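Local coordinates for phosphatidylinositol 4,5-bisphosphate-binding protein SLM1 (Saccharomyces cerevisiae, PDB 4A6H) that binds phosphatidylinositol 4,5-bisphosphate through its PH domain and acts with SLM2 as an effector of TORC2 and calcineurin signalling, at residues Ser76-Gly88 against His94-Met106. Numbering follows the deposited sequence.
With I4D (D-myo-inositol-4-phosphate), chain G; PO4 (phosphate ion), chain E.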
ATOM      1  N   SER A  76      19.467 -16.274  20.063  1.00 40.92           N
ATOM      2  CA  SER A  76      19.172 -15.340  18.982  1.00 28.69           C
ATOM      3  C   SER A  76      18.571 -14.048  19.525  1.00 29.55           C
ATOM      4  O   SER A  76      17.724 -14.087  20.416  1.00 34.46           O
ATOM      5  CB  SER A  76      18.216 -15.981  17.972  1.00 30.24           C
ATOM      6  OG  SER A  76      17.861 -15.068  16.953  1.00 26.00           O
ATOM      7  N   ASP A  77      19.016 -12.909  18.988  1.00 23.82           N
ATOM      8  CA  ASP A  77      18.446 -11.603  19.322  1.00 24.12           C
ATOM      9  C   ASP A  77      17.678 -11.021  18.128  1.00 24.26           C
ATOM     10  O   ASP A  77      17.642  -9.804  17.922  1.00 22.71           O
ATOM     11  CB  ASP A  77      19.552 -10.628  19.748  1.00 22.05           C
ATOM     12  CG  ASP A  77      20.565 -10.386  18.647  1.00 24.65           C
ATOM     13  OD1 ASP A  77      20.571 -11.156  17.662  1.00 27.17           O
ATOM     14  OD2 ASP A  77      21.360  -9.425  18.774  1.00 28.05           O
ATOM     15  N   ALA A  78      17.049 -11.901  17.354  1.00 20.17           N
ATOM     16  CA  ALA A  78      16.452 -11.520  16.083  1.00 16.60           C
ATOM     17  C   ALA A  78      15.009 -11.982  15.996  1.00 14.89           C
ATOM     18  O   ALA A  78      14.507 -12.288  14.902  1.00 15.14           O
ATOM     19  CB  ALA A  78      17.260 -12.111  14.937  1.00 17.61           C
ATOM     20  N   LYS A  79      14.326 -11.991  17.139  1.00 16.19           N
ATOM     21  CA  LYS A  79      12.951 -12.492  17.204  1.00 15.88           C
ATOM     22  C   LYS A  79      11.932 -11.390  17.451  1.00 13.31           C
ATOM     23  O   LYS A  79      12.249 -10.367  18.069  1.00 13.61           O
ATOM     24  CB  LYS A  79      12.833 -13.541  18.315  1.00 16.33           C
ATOM     25  CG  LYS A  79      13.556 -14.838  18.015  1.00 17.64           C
ATOM     26  CD  LYS A  79      13.577 -15.766  19.218  1.00 21.13           C
ATOM     27  CE  LYS A  79      14.865 -15.552  19.993  1.00 32.18           C
ATOM     28  NZ  LYS A  79      15.010 -16.452  21.166  1.00 39.54           N
ATOM     29  N   PHE A  80      10.709 -11.599  16.968  1.00 13.60           N
ATOM     30  CA  PHE A  80       9.593 -10.723  17.298  1.00 14.26           C
ATOM     31  C   PHE A  80       8.293 -11.503  17.401  1.00 14.59           C
ATOM     32  O   PHE A  80       8.197 -12.639  16.928  1.00 14.66           O
ATOM     33  CB  PHE A  80       9.472  -9.531  16.325  1.00 14.71           C
ATOM     34  CG  PHE A  80       9.011  -9.900  14.932  1.00 13.66           C
ATOM     35  CD1 PHE A  80       9.921 -10.298  13.965  1.00 15.81           C
ATOM     36  CD2 PHE A  80       7.669  -9.816  14.587  1.00 15.44           C
ATOM     37  CE1 PHE A  80       9.494 -10.628  12.674  1.00 15.47           C
ATOM     38  CE2 PHE A  80       7.237 -10.142  13.307  1.00 16.50           C
ATOM     39  CZ  PHE A  80       8.156 -10.548  12.353  1.00 15.49           C
ATOM     40  N   VAL A  81       7.299 -10.887  18.033  1.00 13.92           N
ATOM     41  CA  VAL A  81       6.004 -11.512  18.246  1.00 16.25           C
ATOM     42  C   VAL A  81       4.916 -10.798  17.468  1.00 15.71           C
ATOM     43  O   VAL A  81       4.800  -9.564  17.517  1.00 15.51           O
ATOM     44  CB  VAL A  81       5.626 -11.487  19.736  1.00 16.56           C
ATOM     45  CG1 VAL A  81       4.263 -12.127  19.949  1.00 18.25           C
ATOM     46  CG2 VAL A  81       6.715 -12.164  20.567  1.00 16.42           C
ATOM     47  N   LEU A  82       4.126 -11.589  16.750  1.00 15.37           N
ATOM     48  CA  LEU A  82       2.943 -11.126  16.037  1.00 14.65           C
ATOM     49  C   LEU A  82       1.729 -11.631  16.804  1.00 17.39           C
ATOM     50  O   LEU A  82       1.587 -12.831  17.033  1.00 18.12           O
ATOM     51  CB  LEU A  82       2.945 -11.651  14.594  1.00 16.96           C
ATOM     52  CG  LEU A  82       1.849 -11.151  13.657  1.00 18.76           C
ATOM     53  CD1 LEU A  82       1.987  -9.653  13.435  1.00 23.78           C
ATOM     54  CD2 LEU A  82       1.934 -11.891  12.337  1.00 26.03           C
ATOM     55  N   HIS A  83       0.860 -10.703  17.206  1.00 17.08           N
ATOM     56  CA  HIS A  83      -0.303 -11.008  18.037  1.00 17.82           C
ATOM     57  C   HIS A  83      -1.591 -10.925  17.225  1.00 16.81           C
ATOM     58  O   HIS A  83      -1.765  -9.994  16.446  1.00 18.56           O
ATOM     59  CB  HIS A  83      -0.375  -9.993  19.181  1.00 16.43           C
ATOM     60  CG  HIS A  83      -1.570 -10.152  20.069  1.00 22.27           C
ATOM     61  ND1 HIS A  83      -1.630 -11.101  21.067  1.00 25.56           N
ATOM     62  CD2 HIS A  83      -2.732  -9.460  20.136  1.00 26.89           C
ATOM     63  CE1 HIS A  83      -2.785 -10.999  21.699  1.00 31.37           C
ATOM     64  NE2 HIS A  83      -3.471 -10.008  21.157  1.00 26.81           N
ATOM     65  N   ALA A  84      -2.492 -11.891  17.402  1.00 18.96           N
ATOM     66  CA  ALA A  84      -3.782 -11.866  16.709  1.00 19.06           C
ATOM     67  C   ALA A  84      -4.880 -11.209  17.542  1.00 19.52           C
ATOM     68  O   ALA A  84      -5.114 -11.582  18.695  1.00 22.78           O
ATOM     69  CB  ALA A  84      -4.200 -13.276  16.310  1.00 21.94           C
ATOM     70  N   LYS A  85      -5.571 -10.246  16.942  1.00 20.79           N
ATOM     71  CA  LYS A  85      -6.646  -9.526  17.618  1.00 21.92           C
ATOM     72  C   LYS A  85      -7.980 -10.197  17.345  1.00 25.35           C
ATOM     73  O   LYS A  85      -8.980  -9.905  18.003  1.00 28.74           O
ATOM     74  CB  LYS A  85      -6.689  -8.072  17.150  1.00 24.38           C
ATOM     75  CG  LYS A  85      -5.504  -7.243  17.634  1.00 30.72           C
ATOM     76  CD  LYS A  85      -5.690  -5.755  17.361  1.00 41.50           C
ATOM     77  CE  LYS A  85      -5.713  -5.450  15.870  1.00 45.33           C
ATOM     78  NZ  LYS A  85      -5.646  -3.981  15.604  1.00 47.20           N
ATOM     79  N   GLN A  86      -7.989 -11.102  16.373  1.00 21.35           N
ATOM     80  CA  GLN A  86      -9.211 -11.762  15.959  1.00 20.90           C
ATOM     81  C   GLN A  86      -8.909 -13.160  15.442  1.00 23.25           C
ATOM     82  O   GLN A  86      -7.783 -13.448  15.033  1.00 23.15           O
ATOM     83  CB  GLN A  86      -9.905 -10.940  14.868  1.00 24.76           C
ATOM     84  CG  GLN A  86     -11.313 -11.396  14.578  1.00 29.09           C
ATOM     85  CD  GLN A  86     -12.119 -11.560  15.849  1.00 34.03           C
ATOM     86  OE1 GLN A  86     -12.272 -12.671  16.362  1.00 38.00           O
ATOM     87  NE2 GLN A  86     -12.628 -10.451  16.376  1.00 34.21           N
ATOM     88  N   ASN A  87      -9.915 -14.027  15.456  1.00 23.74           N
ATOM     89  CA  ASN A  87      -9.768 -15.361  14.887  1.00 23.95           C
ATOM     90  C   ASN A  87      -9.559 -15.304  13.381  1.00 23.48           C
ATOM     91  O   ASN A  87     -10.363 -14.731  12.652  1.00 26.15           O
ATOM     92  CB  ASN A  87     -11.000 -16.220  15.186  1.00 29.11           C
ATOM     93  CG  ASN A  87     -11.168 -16.512  16.663  1.00 35.03           C
ATOM     94  OD1 ASN A  87     -10.229 -16.938  17.331  1.00 33.21           O
ATOM     95  ND2 ASN A  87     -12.375 -16.299  17.176  1.00 40.41           N
ATOM     96  N   GLY A  88      -8.476 -15.911  12.918  1.00 22.06           N
ATOM     97  CA  GLY A  88      -8.199 -16.017  11.498  1.00 22.53           C
ATOM     98  C   GLY A  88      -7.276 -17.201  11.298  1.00 27.45           C
ATOM     99  O   GLY A  88      -7.640 -18.332  11.609  1.00 23.71           O
ATOM    100  N   HIS A  94      -3.885 -15.067  20.521  1.00 21.20           N
ATOM    101  CA  HIS A  94      -2.704 -15.920  20.459  1.00 22.82           C
ATOM    102  C   HIS A  94      -1.538 -15.223  19.752  1.00 21.30           C
ATOM    103  O   HIS A  94      -1.697 -14.138  19.171  1.00 19.74           O
ATOM    104  CB  HIS A  94      -3.033 -17.267  19.818  1.00 23.27           C
ATOM    105  CG  HIS A  94      -3.735 -18.218  20.740  1.00 30.50           C
ATOM    106  ND1 HIS A  94      -5.005 -17.988  21.223  1.00 38.67           N
ATOM    107  CD2 HIS A  94      -3.345 -19.406  21.260  1.00 37.55           C
ATOM    108  CE1 HIS A  94      -5.366 -18.988  22.007  1.00 34.76           C
ATOM    109  NE2 HIS A  94      -4.376 -19.862  22.047  1.00 40.68           N
ATOM    110  N   ASN A  95      -0.367 -15.851  19.809  1.00 20.73           N
ATOM    111  CA  ASN A  95       0.875 -15.172  19.456  1.00 20.70           C
ATOM    112  C   ASN A  95       1.825 -16.071  18.691  1.00 22.84           C
ATOM    113  O   ASN A  95       2.083 -17.202  19.093  1.00 30.69           O
ATOM    114  CB  ASN A  95       1.567 -14.683  20.722  1.00 23.47           C
ATOM    115  CG  ASN A  95       0.708 -13.735  21.518  1.00 21.28           C
ATOM    116  OD1 ASN A  95       0.612 -12.559  21.191  1.00 21.88           O
ATOM    117  ND2 ASN A  95       0.059 -14.249  22.559  1.00 25.64           N
ATOM    118  N   TRP A  96       2.345 -15.553  17.587  1.00 18.00           N
ATOM    119  CA  TRP A  96       3.323 -16.275  16.793  1.00 18.89           C
ATOM    120  C   TRP A  96       4.681 -15.607  16.876  1.00 14.88           C
ATOM    121  O   TRP A  96       4.785 -14.379  16.916  1.00 16.80           O
ATOM    122  CB  TRP A  96       2.867 -16.360  15.345  1.00 18.04           C
ATOM    123  CG  TRP A  96       1.877 -17.470  15.113  1.00 23.89           C
ATOM    124  CD1 TRP A  96       1.315 -18.281  16.062  1.00 26.80           C
ATOM    125  CD2 TRP A  96       1.341 -17.893  13.856  1.00 24.91           C
ATOM    126  NE1 TRP A  96       0.459 -19.180  15.469  1.00 28.76           N
ATOM    127  CE2 TRP A  96       0.456 -18.962  14.116  1.00 26.16           C
ATOM    128  CE3 TRP A  96       1.514 -17.468  12.539  1.00 22.64           C
ATOM    129  CZ2 TRP A  96      -0.250 -19.617  13.099  1.00 29.22           C
ATOM    130  CZ3 TRP A  96       0.809 -18.125  11.527  1.00 25.68           C
ATOM    131  CH2 TRP A  96      -0.056 -19.184  11.818  1.00 29.63           C
ATOM    132  N   VAL A  97       5.728 -16.422  16.919  1.00 15.82           N
ATOM    133  CA  VAL A  97       7.073 -15.908  17.091  1.00 15.14           C
ATOM    134  C   VAL A  97       7.845 -16.110  15.800  1.00 16.46           C
ATOM    135  O   VAL A  97       7.865 -17.221  15.254  1.00 14.55           O
ATOM    136  CB  VAL A  97       7.789 -16.604  18.256  1.00 18.12           C
ATOM    137  CG1 VAL A  97       9.230 -16.123  18.357  1.00 19.36           C
ATOM    138  CG2 VAL A  97       7.046 -16.339  19.568  1.00 21.54           C
ATOM    139  N   PHE A  98       8.440 -15.027  15.302  1.00 13.30           N
ATOM    140  CA  PHE A  98       9.243 -15.049  14.096  1.00 12.62           C
ATOM    141  C   PHE A  98      10.696 -14.767  14.400  1.00 13.99           C
ATOM    142  O   PHE A  98      11.018 -14.018  15.318  1.00 15.45           O
ATOM    143  CB  PHE A  98       8.734 -14.012  13.091  1.00 13.46           C
ATOM    144  CG  PHE A  98       7.388 -14.346  12.509  1.00 14.13           C
ATOM    145  CD1 PHE A  98       6.234 -13.922  13.136  1.00 15.53           C
ATOM    146  CD2 PHE A  98       7.278 -15.089  11.339  1.00 17.07           C
ATOM    147  CE1 PHE A  98       4.991 -14.228  12.605  1.00 16.07           C
ATOM    148  CE2 PHE A  98       6.038 -15.393  10.808  1.00 16.33           C
ATOM    149  CZ  PHE A  98       4.894 -14.962  11.438  1.00 17.09           C
ATOM    150  N   LYS A  99      11.576 -15.372  13.617  1.00 14.59           N
ATOM    151  CA  LYS A  99      13.000 -15.179  13.791  1.00 14.46           C
ATOM    152  C   LYS A  99      13.642 -14.800  12.460  1.00 17.22           C
ATOM    153  O   LYS A  99      13.500 -15.511  11.468  1.00 15.47           O
ATOM    154  CB  LYS A  99      13.643 -16.443  14.369  1.00 15.21           C
ATOM    155  CG  LYS A  99      15.154 -16.338  14.564  1.00 16.87           C
ATOM    156  CD  LYS A  99      15.722 -17.520  15.349  1.00 21.60           C
ATOM    157  CE  LYS A  99      15.654 -18.807  14.566  1.00 27.58           C
ATOM    158  NZ  LYS A  99      16.423 -19.881  15.266  1.00 31.58           N
ATOM    159  N   ALA A 100      14.366 -13.682  12.450  1.00 17.39           N
ATOM    160  CA  ALA A 100      15.055 -13.237  11.249  1.00 15.97           C
ATOM    161  C   ALA A 100      16.531 -13.590  11.364  1.00 18.28           C
ATOM    162  O   ALA A 100      16.963 -14.221  12.337  1.00 20.56           O
ATOM    163  CB  ALA A 100      14.874 -11.738  11.041  1.00 16.64           C
ATOM    164  N   ASP A 101      17.308 -13.154  10.380  1.00 20.34           N
ATOM    165  CA  ASP A 101      18.733 -13.479  10.322  1.00 25.09           C
ATOM    166  C   ASP A 101      19.589 -12.702  11.326  1.00 26.15           C
ATOM    167  O   ASP A 101      20.640 -13.177  11.753  1.00 26.42           O
ATOM    168  CB  ASP A 101      19.252 -13.217   8.908  1.00 33.10           C
ATOM    169  CG  ASP A 101      18.142 -13.228   7.866  1.00 51.09           C
ATOM    170  OD1 ASP A 101      17.276 -12.321   7.890  1.00 57.49           O
ATOM    171  OD2 ASP A 101      18.132 -14.148   7.022  1.00 56.83           O
ATOM    172  N   SER A 102      19.137 -11.510  11.693  1.00 20.96           N
ATOM    173  CA  SER A 102      19.905 -10.622  12.559  1.00 22.19           C
ATOM    174  C   SER A 102      18.973  -9.668  13.284  1.00 19.08           C
ATOM    175  O   SER A 102      17.813  -9.514  12.907  1.00 18.19           O
ATOM    176  CB  SER A 102      20.887  -9.800  11.728  1.00 23.54           C
ATOM    177  OG  SER A 102      20.190  -8.926  10.852  1.00 24.81           O
ATOM    178  N   TYR A 103      19.493  -9.008  14.313  1.00 19.37           N
ATOM    179  CA  TYR A 103      18.732  -7.988  15.023  1.00 20.62           C
ATOM    180  C   TYR A 103      18.255  -6.920  14.051  1.00 19.98           C
ATOM    181  O   TYR A 103      17.099  -6.516  14.082  1.00 19.34           O
ATOM    182  CB  TYR A 103      19.579  -7.346  16.135  1.00 19.86           C
ATOM    183  CG  TYR A 103      18.895  -6.200  16.837  1.00 19.80           C
ATOM    184  CD1 TYR A 103      17.992  -6.431  17.866  1.00 23.35           C
ATOM    185  CD2 TYR A 103      19.144  -4.880  16.468  1.00 21.23           C
ATOM    186  CE1 TYR A 103      17.354  -5.378  18.509  1.00 22.80           C
ATOM    187  CE2 TYR A 103      18.508  -3.829  17.099  1.00 22.43           C
ATOM    188  CZ  TYR A 103      17.618  -4.079  18.117  1.00 27.21           C
ATOM    189  OH  TYR A 103      16.994  -3.027  18.750  1.00 27.90           O
ATOM    190  N   GLU A 104      19.154  -6.464  13.181  1.00 19.66           N
ATOM    191  CA  GLU A 104      18.832  -5.376  12.259  1.00 20.13           C
ATOM    192  C   GLU A 104      17.718  -5.773  11.284  1.00 19.26           C
ATOM    193  O   GLU A 104      16.817  -4.980  11.011  1.00 21.09           O
ATOM    194  CB  GLU A 104      20.085  -4.941  11.488  1.00 30.68           C
ATOM    195  CG  GLU A 104      21.336  -4.796  12.360  1.00 39.32           C
ATOM    196  CD  GLU A 104      22.159  -6.076  12.434  1.00 43.81           C
ATOM    197  OE1 GLU A 104      22.878  -6.380  11.456  1.00 50.89           O
ATOM    198  OE2 GLU A 104      22.094  -6.778  13.468  1.00 36.24           O
ATOM    199  N   SER A 105      17.782  -6.997  10.766  1.00 18.42           N
ATOM    200  CA  SER A 105      16.753  -7.472   9.855  1.00 17.94           C
ATOM    201  C   SER A 105      15.435  -7.592  10.602  1.00 17.72           C
ATOM    202  O   SER A 105      14.378  -7.217  10.087  1.00 17.20           O
ATOM    203  CB  SER A 105      17.135  -8.824   9.259  1.00 21.34           C
ATOM    204  OG  SER A 105      16.088  -9.324   8.449  1.00 24.77           O
ATOM    205  N   MET A 106      15.505  -8.138  11.812  1.00 16.64           N
ATOM    206  CA  MET A 106      14.309  -8.273  12.626  1.00 16.77           C
ATOM    207  C   MET A 106      13.660  -6.910  12.835  1.00 14.57           C
ATOM    208  O   MET A 106      12.437  -6.771  12.737  1.00 14.84           O
ATOM    209  CB  MET A 106      14.636  -8.943  13.964  1.00 15.97           C
ATOM    210  CG  MET A 106      13.481  -8.989  14.963  1.00 17.45           C
ATOM    211  SD  MET A 106      13.213  -7.445  15.853  1.00 18.53           S
ATOM    212  CE  MET A 106      14.572  -7.536  17.010  1.00 20.02           C
TER
HETATM  213  O5  I4D G1584      12.367 -20.460  20.656  1.00 71.01           O
HETATM  214  C5  I4D G1584      13.780 -20.949  20.315  1.00 50.47           C
HETATM  215  C6  I4D G1584      14.737 -19.742  19.999  1.00 44.10           C
HETATM  216  O6  I4D G1584      14.658 -18.641  20.853  1.00 61.40           O
HETATM  217  C4  I4D G1584      13.966 -22.518  19.938  1.00 69.29           C
HETATM  218  O4  I4D G1584      13.109 -23.533  20.481  1.00 81.76           O
HETATM  219  P4  I4D G1584      11.929 -24.252  19.820  1.00 83.82           P
HETATM  220  O43 I4D G1584      11.962 -24.250  18.338  1.00 64.40           O
HETATM  221  O42 I4D G1584      10.656 -23.677  20.246  1.00 82.85           O
HETATM  222  O41 I4D G1584      11.934 -25.625  20.342  1.00 79.49           O
HETATM  223  C3  I4D G1584      15.411 -22.852  19.823  1.00 66.16           C
HETATM  224  O3  I4D G1584      15.535 -24.028  19.050  1.00 69.21           O
HETATM  225  C2  I4D G1584      16.213 -21.714  19.180  1.00 66.03           C
HETATM  226  O2  I4D G1584      16.669 -21.920  17.865  1.00 70.41           O
HETATM  227  C1  I4D G1584      16.105 -20.177  19.534  1.00 45.98           C
HETATM  228  O1  I4D G1584      17.058 -19.249  18.933  1.00 46.00           O
HETATM  229  P   PO4 E1582      -0.047 -18.539  22.600  1.00 53.25           P
HETATM  230  O1  PO4 E1582       1.389 -18.882  22.913  1.00 54.93           O
HETATM  231  O2  PO4 E1582      -0.370 -18.992  21.195  1.00 61.49           O
HETATM  232  O3  PO4 E1582      -0.952 -19.240  23.586  1.00 59.98           O
HETATM  233  O4  PO4 E1582      -0.259 -17.050  22.710  1.00 47.66           O
HETATM  234  O   HOH W   1      21.888 -10.088  15.464  1.00 32.15           O
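Phe80 and Phe98 face each other as a hydrogen-bonded pair in the antiparallel hairpin of strands 79-84 and 95-99, the last two strands of this PH domain before its C-terminal helix, 103-116. The ladder is regular: Phe80 N donates to Phe98 O and Phe98 N to Phe80 O, each at 2.9 Å, Leu82 and Trp96 exchange a like pair, and the bonds Ala84 N to His94 O and Ala100 N to Ala78 O extend it at both ends.

Phe80, Leu82 and Phe98 turn their large apolar groups to the core face; Phe80 packs against the helix, while Phe98 meets Leu12 and, edge-to-face, Tyr27. With CG between backbone N and carbonyl carbon (chi1 70°), the Phe80 ring slips under Phe98, whose CB makes a CH-pi contact over one face, 3.8 Å from the ring centroid. The two rings are nearly parallel (17°) but slid apart, so they hardly overlap. Phe98 CE1 instead reaches Leu82 CB at the edge of its ring, while Met106 CG from the first helical turn packs against Phe80 CD1. Trp109, Phe110 and Leu113 touch Phe80 further along the helix. Ala78 is small enough for Ser102 O to come within 3.3 Å of its CB.

Val81, Val97, Lys79 and Lys99 occupy the other face. The two lysines run side by side, their aliphatic stems touching, toward inositol 4-phosphate in what is probably the non-canonical site, also lined by Arg15, Lys20, Ser21 and Tyr22. Lys99's length carries NZ to the ring hydroxyls, with a weak hydrogen bond to O2, and it makes a cation-pi contact with Tyr22. Nearer the hairpin turn, Asn95 serves two partners: ND2 donates to a phosphate ion probably from the crystallisation liquor, and OD1 accepts from His83 ND1 at 2.7 Å, lying within the imidazole plane.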